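PDB 2R8Q: class I phosphodiesterase PDEB1 from Leishmania major, which belongs to the HD-type class I phosphodiesterase family and has an all-helical catalytic domain that holds a zinc ion and a magnesium ion side by side. Local coordinates for residues M56-A60 with I87-R91; R96-H100 with A271-E275; H104-C109 with A137-D141; L112-Y117 with C130-L134; E173-C177 with V211-D215. All blocks are in the same frame, centred on the assembly; numbering follows the deposited sequence.

Contact 1: M56-A60 with I87-R91; sequences MDAAA and ILQCR
Met56, Asp57 and Ala60 of helix 55-68 face Ile87, Leu88 and Arg91 of helix 80-92 across short axes that come within 10.9 Å, their N-to-C directions 135° apart, and the backbones draw nearest where the CA atoms of Ala60 and Ile87 are 6.5 Å apart. It is a roughly antiparallel helix-helix packing in the all-helical phosphodiesterase domain, apolar at Ala60 and ionic at Asp57. Arg91 spans the spacing: its chain runs out straight and then bends at the CG-CD bond (chi3 71°), which brings the guanidinium against the turn from Met56 to Ala60. NH1 serves two acceptors that lie near the guanidinium plane. It forms a salt bridge with Asp57 OD1 at 2.9 Å and a weak hydrogen bond with Met56 O at 3.1 Å, a carbonyl that already accepts the helical bond from Ala60 N. The carboxylate of Asp57 is turned 39° against the guanidinium and offers OD1 from its anti side, so the pairing is not the flat, two-bonded kind. Leu88 CD2, from Arg91's own helix, lies 3.3 Å above the plane of the Arg91 guanidinium and over its centre. One turn further along, Ala60 CB packs on Ile87 CG2 at 4.0 Å. Phe102 of helix 102-118 touches Met56 and Arg91, while Val27 of helix 21-28 touches Asp57 and Ala60. A water completes the ionic end, donating to Asp57 OD1 at 2.8 Å and accepting from Arg91 NH2 at 2.9 Å.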
# COMPACT_ATOMS: atom_id res chain seq x y z
N MET A 56 9.54 -24.96 9.21
CA MET A 56 8.52 -24.04 8.69
C MET A 56 7.19 -24.77 8.55
O MET A 56 6.13 -24.19 8.76
CB MET A 56 8.95 -23.45 7.35
CG MET A 56 9.96 -22.32 7.47
SD MET A 56 9.19 -20.84 8.20
CE MET A 56 10.62 -19.81 8.48
N ASP A 57 7.25 -26.05 8.17
CA ASP A 57 6.02 -26.83 8.03
C ASP A 57 5.46 -27.12 9.42
O ASP A 57 4.25 -27.05 9.64
CB ASP A 57 6.29 -28.16 7.30
CG ASP A 57 6.57 -27.98 5.82
OD1 ASP A 57 6.06 -27.01 5.22
OD2 ASP A 57 7.29 -28.82 5.25
N ALA A 58 6.34 -27.44 10.36
CA ALA A 58 5.91 -27.72 11.73
C ALA A 58 5.26 -26.47 12.34
O ALA A 58 4.24 -26.57 13.02
CB ALA A 58 7.10 -28.18 12.57
N ALA A 59 5.85 -25.30 12.10
CA ALA A 59 5.30 -24.06 12.64
C ALA A 59 3.92 -23.78 12.06
O ALA A 59 3.02 -23.33 12.76
CB ALA A 59 6.25 -22.90 12.33
N ALA A 60 3.75 -24.05 10.77
CA ALA A 60 2.46 -23.85 10.11
C ALA A 60 1.46 -24.83 10.73
O ALA A 60 0.28 -24.52 10.89
CB ALA A 60 2.59 -24.11 8.62
N ILE A 87 -2.82 -19.76 6.07
CA ILE A 87 -1.59 -19.87 6.85
C ILE A 87 -0.38 -19.94 5.92
O ILE A 87 0.62 -19.26 6.14
CB ILE A 87 -1.63 -21.12 7.75
CG1 ILE A 87 -2.72 -20.97 8.80
CG2 ILE A 87 -0.27 -21.34 8.41
CD1 ILE A 87 -3.02 -22.23 9.58
N LEU A 88 -0.48 -20.73 4.85
CA LEU A 88 0.63 -20.86 3.91
C LEU A 88 0.86 -19.62 3.06
O LEU A 88 1.99 -19.33 2.68
CB LEU A 88 0.43 -22.08 3.02
CG LEU A 88 0.50 -23.42 3.76
CD1 LEU A 88 0.13 -24.55 2.81
CD2 LEU A 88 1.91 -23.62 4.31
N GLN A 89 -0.21 -18.88 2.75
CA GLN A 89 -0.06 -17.66 1.97
C GLN A 89 0.64 -16.62 2.86
O GLN A 89 1.43 -15.82 2.37
CB GLN A 89 -1.42 -17.14 1.51
CG GLN A 89 -2.05 -17.97 0.37
CD GLN A 89 -1.35 -17.78 -0.97
OE1 GLN A 89 -0.29 -17.15 -1.06
NE2 GLN A 89 -1.94 -18.34 -2.03
N CYS A 90 0.34 -16.65 4.15
CA CYS A 90 0.99 -15.73 5.08
C CYS A 90 2.48 -16.09 5.18
O CYS A 90 3.35 -15.24 5.07
CB CYS A 90 0.36 -15.81 6.48
SG CYS A 90 -1.26 -15.00 6.66
N ARG A 91 2.75 -17.38 5.38
CA ARG A 91 4.12 -17.85 5.51
C ARG A 91 5.00 -17.42 4.34
O ARG A 91 6.16 -17.03 4.52
CB ARG A 91 4.13 -19.38 5.64
CG ARG A 91 5.49 -19.95 6.02
CD ARG A 91 5.44 -21.47 6.16
NE ARG A 91 5.28 -22.13 4.88
CZ ARG A 91 5.26 -23.45 4.72
NH1 ARG A 91 5.38 -24.25 5.77
NH2 ARG A 91 5.13 -23.98 3.51
O HOH W 1 4.51 -26.76 2.93

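Contact 2: R96-H100 with A271-E275; sequences RVPYH and AVTEE. With IBM (3-isobutyl-1-methylxanthine), chain E.
Glu275 OE1 is gripped by two successive backbone amides, Tyr99 N and His100 N, each 2.9 Å from it. The two come from different sides of the carboxylate oxygen: Tyr99 N meets OE1 on its anti side, His100 N on its syn side. The other oxygen, Glu275 OE2, accepts a hydrogen bond from His100 ND1 at 2.6 Å, nearly straight (173° at the hydrogen). That oxygen lies in the imidazole plane, although the carboxylate itself is turned 45° against the ring. Glu275 reaches all three donors because CG stands anti to its backbone N (chi1 -179°) and the chain continues extended. Such a His-carboxylate hydrogen bond fixes the rotation of His100 in the phosphodiesterase pocket, where His144 stacks on the same imidazole. The loop residues 96-100 are thereby held to helix 262-285, and Pro98 fits against the helix with its CB 3.9 Å from Glu275 CB. Beside it, Val272 and Tyr99 point the same way. Val272 CG2 lies over one face of the Tyr99 ring, 3.5 Å from its centroid, in a CH-pi contact, while Ala271 CB sits at the ring edge. Both Val272 methyls also border the bound 3-isobutyl-1-methylxanthine, CG2 3.8 Å from its C10 and CG1 4.0 Å from its C6. Tyr99 OH is hydrogen-bonded to Asn257, another residue of this pocket, and the ligand's C13 methyl lies 3.8 Å from His100 CE1.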
# COMPACT_ATOMS: atom_id res chain seq x y z
N ARG A 96 13.42 -14.13 5.43
CA ARG A 96 14.37 -14.83 6.27
C ARG A 96 15.22 -13.87 7.10
O ARG A 96 16.44 -13.83 6.97
CB ARG A 96 15.28 -15.72 5.42
CG ARG A 96 14.54 -16.81 4.66
CD ARG A 96 15.50 -17.78 4.01
NE ARG A 96 14.81 -18.80 3.22
CZ ARG A 96 14.10 -18.54 2.13
NH1 ARG A 96 13.99 -17.30 1.68
NH2 ARG A 96 13.50 -19.53 1.48
N VAL A 97 14.55 -13.09 7.95
CA VAL A 97 15.23 -12.15 8.85
C VAL A 97 15.33 -12.84 10.21
O VAL A 97 14.58 -13.78 10.48
CB VAL A 97 14.44 -10.83 8.97
CG1 VAL A 97 14.48 -10.09 7.64
CG2 VAL A 97 13.00 -11.10 9.37
N PRO A 98 16.24 -12.38 11.08
CA PRO A 98 16.43 -12.99 12.40
C PRO A 98 15.23 -13.05 13.34
O PRO A 98 15.03 -14.06 14.03
CB PRO A 98 17.56 -12.16 13.01
CG PRO A 98 18.33 -11.69 11.80
CD PRO A 98 17.21 -11.30 10.86
N TYR A 99 14.43 -11.99 13.37
CA TYR A 99 13.30 -11.95 14.28
C TYR A 99 11.92 -11.86 13.64
O TYR A 99 11.04 -12.66 13.95
CB TYR A 99 13.46 -10.79 15.26
CG TYR A 99 12.37 -10.70 16.30
CD1 TYR A 99 12.33 -11.59 17.37
CD2 TYR A 99 11.36 -9.75 16.19
CE1 TYR A 99 11.31 -11.53 18.32
CE2 TYR A 99 10.34 -9.68 17.13
CZ TYR A 99 10.32 -10.57 18.19
OH TYR A 99 9.32 -10.48 19.13
N HIS A 100 11.72 -10.89 12.75
CA HIS A 100 10.41 -10.72 12.13
C HIS A 100 10.13 -11.68 10.99
O HIS A 100 9.76 -11.29 9.89
CB HIS A 100 10.22 -9.27 11.67
CG HIS A 100 9.99 -8.32 12.79
ND1 HIS A 100 10.98 -7.52 13.32
CD2 HIS A 100 8.87 -8.06 13.52
CE1 HIS A 100 10.49 -6.82 14.33
NE2 HIS A 100 9.21 -7.13 14.47
N ALA A 271 17.47 -13.28 19.05
CA ALA A 271 16.97 -13.05 17.71
C ALA A 271 16.71 -11.57 17.45
O ALA A 271 17.08 -11.04 16.41
CB ALA A 271 15.69 -13.86 17.48
N VAL A 272 16.07 -10.90 18.41
CA VAL A 272 15.80 -9.46 18.28
C VAL A 272 17.13 -8.72 18.14
O VAL A 272 17.29 -7.87 17.26
CB VAL A 272 15.06 -8.89 19.51
CG1 VAL A 272 14.95 -7.37 19.39
CG2 VAL A 272 13.68 -9.50 19.62
N THR A 273 18.07 -9.05 19.01
CA THR A 273 19.38 -8.40 19.00
C THR A 273 20.08 -8.52 17.66
O THR A 273 20.60 -7.54 17.13
CB THR A 273 20.28 -8.98 20.11
OG1 THR A 273 19.69 -8.70 21.38
CG2 THR A 273 21.67 -8.34 20.05
N GLU A 274 20.10 -9.73 17.09
CA GLU A 274 20.76 -9.93 15.81
C GLU A 274 20.07 -9.15 14.69
O GLU A 274 20.74 -8.63 13.80
CB GLU A 274 20.82 -11.41 15.45
CG GLU A 274 21.48 -11.71 14.09
CD GLU A 274 22.87 -11.09 13.94
OE1 GLU A 274 23.58 -10.93 14.95
OE2 GLU A 274 23.25 -10.77 12.79
N GLU A 275 18.74 -9.05 14.74
CA GLU A 275 18.06 -8.30 13.69
C GLU A 275 18.42 -6.82 13.81
O GLU A 275 18.67 -6.15 12.80
CB GLU A 275 16.54 -8.47 13.78
CG GLU A 275 15.81 -7.71 12.68
CD GLU A 275 14.36 -8.13 12.51
OE1 GLU A 275 14.10 -9.34 12.32
OE2 GLU A 275 13.48 -7.25 12.56
N9 IBM E . 12.50 -3.51 21.35
C8 IBM E . 13.65 -3.16 22.00
N7 IBM E . 14.17 -4.14 22.70
C5 IBM E . 13.31 -5.20 22.50
C4 IBM E . 12.27 -4.83 21.67
N3 IBM E . 11.24 -5.60 21.25
C2 IBM E . 11.26 -6.88 21.72
N1 IBM E . 12.27 -7.34 22.57
C6 IBM E . 13.29 -6.51 22.95
O6 IBM E . 14.18 -6.91 23.69
O2 IBM E . 10.36 -7.65 21.39
C10 IBM E . 12.25 -8.72 23.04
C11 IBM E . 10.21 -5.11 20.36
C12 IBM E . 10.82 -4.78 19.00
C13 IBM E . 10.78 -5.99 18.07
C14 IBM E . 10.13 -3.58 18.36

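Contact 3: H104-C109 with A137-D141; sequences HVVDVC and ALVHD. With ZN (zinc ion), chain C; MG (magnesium ion), chain D.
His104 NE2 meets His140 NE2 and Asp141 OD2 around one zinc ion, bound at 2.2 Å by each histidine nitrogen and at 2.1 Å by the aspartate oxygen. The consecutive His140-Asp141 pair is the HD signature of this superfamily. Asp254 and two waters complete the zinc shell. Asp141 serves both metals, since its OD1 binds the magnesium ion at 2.2 Å, and one water also bridges the two ions. The ligand atoms crowd together because they share a metal, and no hydrogen bond crosses between the segments.

In the second shell, His140 ND1 donates to Ala137 O at 2.7 Å, almost straight and in the ring plane. This fixes the ring rotation and turns NE2 to the zinc, even though chi1 of 95° lies away from the usual staggered values. Helix 102-118 packs against this ring with two valines, Val105 CG1 and Val108 CG2 both approaching His140 CE1. Val105 also sets its CB on Ala137 O at 3.4 Å, and outside this layer Val63 and Leu67 of helix 55-68 touch Leu138. Further along helix 102-118, Ala137 CB presses on Cys109 CA at 3.5 Å.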
# COMPACT_ATOMS: atom_id res chain seq x y z
N HIS A 104 7.85 -15.57 14.45
CA HIS A 104 7.38 -14.51 15.34
C HIS A 104 5.86 -14.41 15.32
O HIS A 104 5.24 -14.26 16.36
CB HIS A 104 7.98 -13.15 14.94
CG HIS A 104 7.27 -11.98 15.55
ND1 HIS A 104 7.25 -11.73 16.91
CD2 HIS A 104 6.58 -10.96 14.98
CE1 HIS A 104 6.59 -10.62 17.15
NE2 HIS A 104 6.17 -10.13 15.99
N VAL A 105 5.26 -14.48 14.13
CA VAL A 105 3.80 -14.35 14.08
C VAL A 105 3.10 -15.61 14.58
O VAL A 105 2.00 -15.54 15.13
CB VAL A 105 3.28 -13.94 12.67
CG1 VAL A 105 3.91 -12.61 12.27
CG2 VAL A 105 3.59 -15.01 11.63
N VAL A 106 3.74 -16.77 14.42
CA VAL A 106 3.17 -18.01 14.93
C VAL A 106 3.18 -17.86 16.45
O VAL A 106 2.21 -18.21 17.13
CB VAL A 106 4.04 -19.23 14.51
CG1 VAL A 106 3.64 -20.47 15.32
CG2 VAL A 106 3.86 -19.48 13.02
N ASP A 107 4.27 -17.32 16.98
CA ASP A 107 4.39 -17.10 18.42
C ASP A 107 3.33 -16.12 18.93
O ASP A 107 2.69 -16.36 19.95
CB ASP A 107 5.78 -16.58 18.77
CG ASP A 107 5.92 -16.19 20.23
OD1 ASP A 107 5.58 -17.02 21.10
OD2 ASP A 107 6.37 -15.06 20.50
N VAL A 108 3.13 -15.01 18.22
CA VAL A 108 2.13 -14.03 18.66
C VAL A 108 0.73 -14.65 18.64
O VAL A 108 -0.07 -14.42 19.54
CB VAL A 108 2.18 -12.75 17.80
CG1 VAL A 108 1.03 -11.82 18.15
CG2 VAL A 108 3.50 -12.03 18.03
N CYS A 109 0.45 -15.44 17.61
CA CYS A 109 -0.85 -16.09 17.49
C CYS A 109 -1.08 -17.04 18.67
O CYS A 109 -2.11 -16.97 19.34
CB CYS A 109 -0.92 -16.87 16.16
SG CYS A 109 -2.49 -17.72 15.84
N ALA A 137 -3.06 -11.95 14.07
CA ALA A 137 -1.70 -12.22 14.51
C ALA A 137 -0.82 -12.72 13.36
O ALA A 137 0.34 -12.35 13.25
CB ALA A 137 -1.71 -13.25 15.65
N LEU A 138 -1.38 -13.55 12.48
CA LEU A 138 -0.62 -14.11 11.38
C LEU A 138 -0.26 -13.14 10.26
O LEU A 138 0.69 -13.38 9.51
CB LEU A 138 -1.36 -15.32 10.79
CG LEU A 138 -1.58 -16.48 11.76
CD1 LEU A 138 -2.45 -17.55 11.11
CD2 LEU A 138 -0.24 -17.07 12.18
N VAL A 139 -1.00 -12.04 10.14
CA VAL A 139 -0.73 -11.07 9.08
C VAL A 139 -0.09 -9.79 9.59
O VAL A 139 0.32 -8.95 8.79
CB VAL A 139 -2.03 -10.64 8.35
CG1 VAL A 139 -2.80 -11.86 7.86
CG2 VAL A 139 -2.90 -9.80 9.28
N HIS A 140 0.02 -9.64 10.90
CA HIS A 140 0.51 -8.38 11.46
C HIS A 140 1.90 -7.85 11.13
O HIS A 140 2.17 -6.68 11.36
CB HIS A 140 0.26 -8.34 12.98
CG HIS A 140 1.43 -8.78 13.81
ND1 HIS A 140 1.71 -10.11 14.05
CD2 HIS A 140 2.38 -8.06 14.44
CE1 HIS A 140 2.79 -10.18 14.81
NE2 HIS A 140 3.22 -8.96 15.06
N ASP A 141 2.78 -8.70 10.59
CA ASP A 141 4.13 -8.27 10.22
C ASP A 141 4.51 -8.69 8.79
O ASP A 141 5.70 -8.71 8.45
CB ASP A 141 5.18 -8.84 11.19
CG ASP A 141 5.41 -7.95 12.39
OD1 ASP A 141 5.39 -6.72 12.21
OD2 ASP A 141 5.63 -8.48 13.50
ZN ZN C . 5.24 -8.18 15.57
MG MG D . 5.32 -5.02 13.55
O HOH W 2 4.82 -6.07 15.40
O HOH W 3 7.18 -7.19 16.27
O HOH W 4 5.92 -3.82 11.79
O HOH W 5 4.98 -3.11 14.58
O HOH W 6 7.45 -4.99 14.15

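Contact 4: L112-Y117 with C130-L134; sequences LHTYLY and CYVLL
This is an apolar, buried contact inside a helical hairpin: Leu112, Leu116 and Tyr117 of helix 102-118 pack on Cys130, Leu133 and Leu134 of helix 127-139, the next helix in the chain. The short axes come within 10.6 Å and are nearly antiparallel at 159°. Leu116 puts both methyls into the interface: CD2 meets Cys130 SG at 4.0 Å and Leu133 CD2 at 4.1 Å, while CD1 lies between Cys130 CB and Leu134 CG. One turn earlier, Leu112 CD1 touches Leu133 CG at 4.0 Å, the two side chains lying at about a right angle. Leu133 sends CG anti to its backbone N (chi1 180°), which sets its methyls between Leu112 and Leu116. The CD2 methyl of Leu134 rests on the opposite backbone, 3.7 Å from His113 N. At the end of the hairpin next to its connecting loop, Tyr117 reaches across, and its OH comes 3.4 Å from Cys130 CB; its ring edge atom CD1 lies over the face of His113. Leu249 of helix 239-254 touches both Leu116 and Leu133, and Leu72 touches Tyr117 and Leu134. With no hydrogen bond or ion pair between the segments, their fit depends on branch-to-branch shape and on the burial of leucine and cysteine surface.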
# COMPACT_ATOMS: atom_id res chain seq x y z
N LEU A 112 -1.50 -15.12 21.95
CA LEU A 112 -2.80 -14.49 22.09
C LEU A 112 -3.85 -15.52 22.50
O LEU A 112 -4.76 -15.21 23.26
CB LEU A 112 -3.22 -13.81 20.78
CG LEU A 112 -2.45 -12.52 20.48
CD1 LEU A 112 -2.82 -12.00 19.11
CD2 LEU A 112 -2.76 -11.48 21.55
N HIS A 113 -3.71 -16.75 22.01
CA HIS A 113 -4.65 -17.79 22.38
C HIS A 113 -4.55 -17.97 23.90
O HIS A 113 -5.57 -18.04 24.58
CB HIS A 113 -4.35 -19.10 21.65
CG HIS A 113 -5.35 -20.19 21.91
ND1 HIS A 113 -5.41 -20.88 23.10
CD2 HIS A 113 -6.33 -20.70 21.13
CE1 HIS A 113 -6.38 -21.77 23.04
NE2 HIS A 113 -6.96 -21.68 21.85
N THR A 114 -3.33 -18.01 24.43
CA THR A 114 -3.19 -18.18 25.87
C THR A 114 -3.78 -17.01 26.65
O THR A 114 -4.31 -17.20 27.74
CB THR A 114 -1.71 -18.40 26.31
OG1 THR A 114 -0.96 -17.18 26.18
CG2 THR A 114 -1.06 -19.49 25.48
N TYR A 115 -3.71 -15.80 26.10
CA TYR A 115 -4.26 -14.64 26.80
C TYR A 115 -5.78 -14.71 26.81
O TYR A 115 -6.42 -14.40 27.81
CB TYR A 115 -3.83 -13.34 26.12
CG TYR A 115 -2.36 -13.00 26.25
CD1 TYR A 115 -1.81 -11.92 25.56
CD2 TYR A 115 -1.51 -13.75 27.07
CE1 TYR A 115 -0.47 -11.59 25.68
CE2 TYR A 115 -0.15 -13.43 27.19
CZ TYR A 115 0.35 -12.34 26.49
OH TYR A 115 1.69 -12.02 26.59
N LEU A 116 -6.35 -15.11 25.68
CA LEU A 116 -7.80 -15.21 25.53
C LEU A 116 -8.43 -16.31 26.36
O LEU A 116 -9.44 -16.11 27.02
CB LEU A 116 -8.17 -15.44 24.07
CG LEU A 116 -7.95 -14.27 23.10
CD1 LEU A 116 -8.17 -14.75 21.67
CD2 LEU A 116 -8.91 -13.13 23.45
N TYR A 117 -7.82 -17.49 26.34
CA TYR A 117 -8.41 -18.61 27.04
C TYR A 117 -7.80 -19.00 28.38
O TYR A 117 -8.52 -19.29 29.32
CB TYR A 117 -8.51 -19.78 26.05
CG TYR A 117 -9.33 -19.35 24.84
CD1 TYR A 117 -8.72 -19.14 23.60
CD2 TYR A 117 -10.68 -19.04 24.97
CE1 TYR A 117 -9.46 -18.62 22.52
CE2 TYR A 117 -11.42 -18.53 23.91
CZ TYR A 117 -10.80 -18.32 22.69
OH TYR A 117 -11.54 -17.78 21.65
N CYS A 130 -12.56 -12.75 18.89
CA CYS A 130 -11.47 -13.65 19.28
C CYS A 130 -10.88 -14.27 18.02
O CYS A 130 -9.66 -14.37 17.87
CB CYS A 130 -11.98 -14.75 20.20
SG CYS A 130 -12.38 -14.18 21.87
N TYR A 131 -11.76 -14.68 17.10
CA TYR A 131 -11.35 -15.29 15.84
C TYR A 131 -10.52 -14.31 15.02
O TYR A 131 -9.42 -14.63 14.57
CB TYR A 131 -12.59 -15.73 15.06
CG TYR A 131 -12.32 -16.32 13.70
CD1 TYR A 131 -11.41 -17.37 13.54
CD2 TYR A 131 -12.97 -15.84 12.57
CE1 TYR A 131 -11.17 -17.92 12.28
CE2 TYR A 131 -12.73 -16.38 11.31
CZ TYR A 131 -11.83 -17.42 11.17
OH TYR A 131 -11.57 -17.95 9.93
N VAL A 132 -11.05 -13.10 14.84
CA VAL A 132 -10.34 -12.08 14.08
C VAL A 132 -8.99 -11.74 14.71
O VAL A 132 -8.00 -11.55 14.00
CB VAL A 132 -11.20 -10.80 13.94
CG1 VAL A 132 -10.39 -9.70 13.26
CG2 VAL A 132 -12.46 -11.12 13.15
N LEU A 133 -8.93 -11.68 16.03
CA LEU A 133 -7.68 -11.36 16.70
C LEU A 133 -6.61 -12.41 16.40
O LEU A 133 -5.46 -12.08 16.10
CB LEU A 133 -7.90 -11.27 18.22
CG LEU A 133 -6.68 -10.94 19.08
CD1 LEU A 133 -6.07 -9.61 18.65
CD2 LEU A 133 -7.10 -10.88 20.54
N LEU A 134 -6.99 -13.69 16.45
CA LEU A 134 -6.05 -14.77 16.19
C LEU A 134 -5.58 -14.77 14.74
O LEU A 134 -4.40 -15.01 14.47
CB LEU A 134 -6.68 -16.11 16.56
CG LEU A 134 -6.91 -16.26 18.07
CD1 LEU A 134 -7.76 -17.49 18.35
CD2 LEU A 134 -5.58 -16.35 18.79

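Contact 5: E173-C177 with V211-D215; sequences EVHHC and VLATD
Glu173, in the helical segment 173-177, lies beside Leu212 with their CA atoms 5.4 Å apart, where segment 211-215 passes from helix into a type I turn from Leu212 to Asp215. The turn is tied back at Val211 O, which accepts from Thr214 N and, in its carbonyl plane, from Thr214 OG1 at 2.6 Å. Glu173 reaches over this turn by bending at the CB-CG bond (chi2 72°): CG rests on Val211 O, and CD lies 3.6 Å from Asp215 CB. The carboxylates of Glu173 and Asp215 are stacked almost parallel, with OE1 of Glu173 3.9 Å from OD2 of Asp215. Such like charges should repel, but each of these oxygens is hydrogen-bonded elsewhere, Glu173 OE1 to Asn149 and Asp215 OD2 to Ser170, which may ease the repulsion. The other oxygen, Glu173 OE2, takes a hydrogen bond of 2.7 Å from a water that also donates to Thr214 O at 2.9 Å. That water is bound to the magnesium ion, which makes Glu173 and Thr214 second-shell residues of the metal site. On the apolar side Cys177 SG packs on Val211 CB at 3.6 Å, and Val174 CG2 touches Leu212 CD2 at 4.0 Å. Helix 239-254 touches Thr214 through Ile250 and Asp254, while the second subunit packs its Leu162 on Cys177, its Ser166 on Val174 and its Ala165 on Leu212.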
# COMPACT_ATOMS: atom_id res chain seq x y z
N GLU A 173 3.39 -0.88 9.21
CA GLU A 173 2.05 -1.35 9.54
C GLU A 173 1.01 -1.19 8.42
O GLU A 173 0.17 -2.08 8.23
CB GLU A 173 1.58 -0.70 10.84
CG GLU A 173 2.40 -1.11 12.08
CD GLU A 173 3.80 -0.50 12.12
OE1 GLU A 173 4.00 0.56 11.50
OE2 GLU A 173 4.69 -1.07 12.79
N VAL A 174 1.05 -0.10 7.68
CA VAL A 174 0.10 0.07 6.59
C VAL A 174 0.44 -0.97 5.51
O VAL A 174 -0.46 -1.55 4.90
CB VAL A 174 0.17 1.49 5.99
CG1 VAL A 174 -0.69 1.58 4.73
CG2 VAL A 174 -0.32 2.50 7.02
N HIS A 175 1.73 -1.22 5.31
CA HIS A 175 2.19 -2.20 4.34
C HIS A 175 1.67 -3.59 4.72
O HIS A 175 1.18 -4.33 3.86
CB HIS A 175 3.72 -2.21 4.28
CG HIS A 175 4.30 -3.17 3.27
ND1 HIS A 175 4.09 -3.03 1.92
CD2 HIS A 175 5.10 -4.25 3.43
CE1 HIS A 175 4.74 -3.99 1.28
NE2 HIS A 175 5.36 -4.74 2.17
N HIS A 176 1.75 -3.94 6.00
CA HIS A 176 1.28 -5.26 6.43
C HIS A 176 -0.23 -5.39 6.15
O HIS A 176 -0.70 -6.45 5.72
CB HIS A 176 1.52 -5.49 7.93
CG HIS A 176 2.93 -5.24 8.38
ND1 HIS A 176 4.04 -5.71 7.69
CD2 HIS A 176 3.41 -4.63 9.49
CE1 HIS A 176 5.13 -5.39 8.36
NE2 HIS A 176 4.78 -4.74 9.45
N CYS A 177 -0.98 -4.32 6.39
CA CYS A 177 -2.42 -4.33 6.15
C CYS A 177 -2.70 -4.53 4.67
O CYS A 177 -3.60 -5.30 4.30
CB CYS A 177 -3.06 -3.02 6.60
SG CYS A 177 -3.19 -2.82 8.39
N VAL A 211 -3.59 -4.24 13.57
CA VAL A 211 -2.27 -4.17 12.96
C VAL A 211 -1.68 -2.77 13.13
O VAL A 211 -0.51 -2.62 13.49
CB VAL A 211 -2.31 -4.51 11.45
CG1 VAL A 211 -0.91 -4.37 10.85
CG2 VAL A 211 -2.81 -5.93 11.25
N LEU A 212 -2.49 -1.75 12.88
CA LEU A 212 -1.98 -0.39 13.01
C LEU A 212 -1.59 -0.07 14.45
O LEU A 212 -0.69 0.73 14.69
CB LEU A 212 -3.03 0.62 12.52
CG LEU A 212 -3.38 0.53 11.03
CD1 LEU A 212 -4.45 1.57 10.70
CD2 LEU A 212 -2.14 0.74 10.18
N ALA A 213 -2.26 -0.72 15.40
CA ALA A 213 -1.97 -0.51 16.81
C ALA A 213 -0.62 -1.06 17.25
O ALA A 213 -0.14 -0.74 18.33
CB ALA A 213 -3.07 -1.12 17.67
N THR A 214 0.00 -1.90 16.41
CA THR A 214 1.30 -2.48 16.78
C THR A 214 2.50 -1.56 16.54
O THR A 214 3.63 -1.93 16.87
CB THR A 214 1.56 -3.82 16.06
OG1 THR A 214 1.55 -3.62 14.64
CG2 THR A 214 0.52 -4.85 16.45
N ASP A 215 2.28 -0.39 15.97
CA ASP A 215 3.38 0.54 15.75
C ASP A 215 3.77 1.09 17.12
O ASP A 215 2.98 1.79 17.75
CB ASP A 215 2.96 1.70 14.84
CG ASP A 215 4.09 2.69 14.60
OD1 ASP A 215 5.19 2.49 15.16
OD2 ASP A 215 3.87 3.67 13.86
O HOH W 5 4.98 -3.11 14.58

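How the contacts relate
Contact 3 lies nearest the centre of the chain, and contacts 1, 2, 4 and 5 all touch it, with centres 11 to 14 Å away. Contacts 3 and 4 are two levels of one hairpin, helices 102-118 and 127-139, with contact 4 nested inside the loop that contact 3 closes. Contact 1 comes first in the chain and packs on the outer side of contact 3 through Cys90 and Val139. Contact 2 encloses contacts 3, 4 and 5 in sequence, linking the loop before helix 102-118 to the distant helix 262-285. Contact 5 shares a magnesium-bound water with contact 3. Metal-binding contact 3 is thus bordered by ligand-pocket contact 2 and by contact 5, which also meets the second subunit.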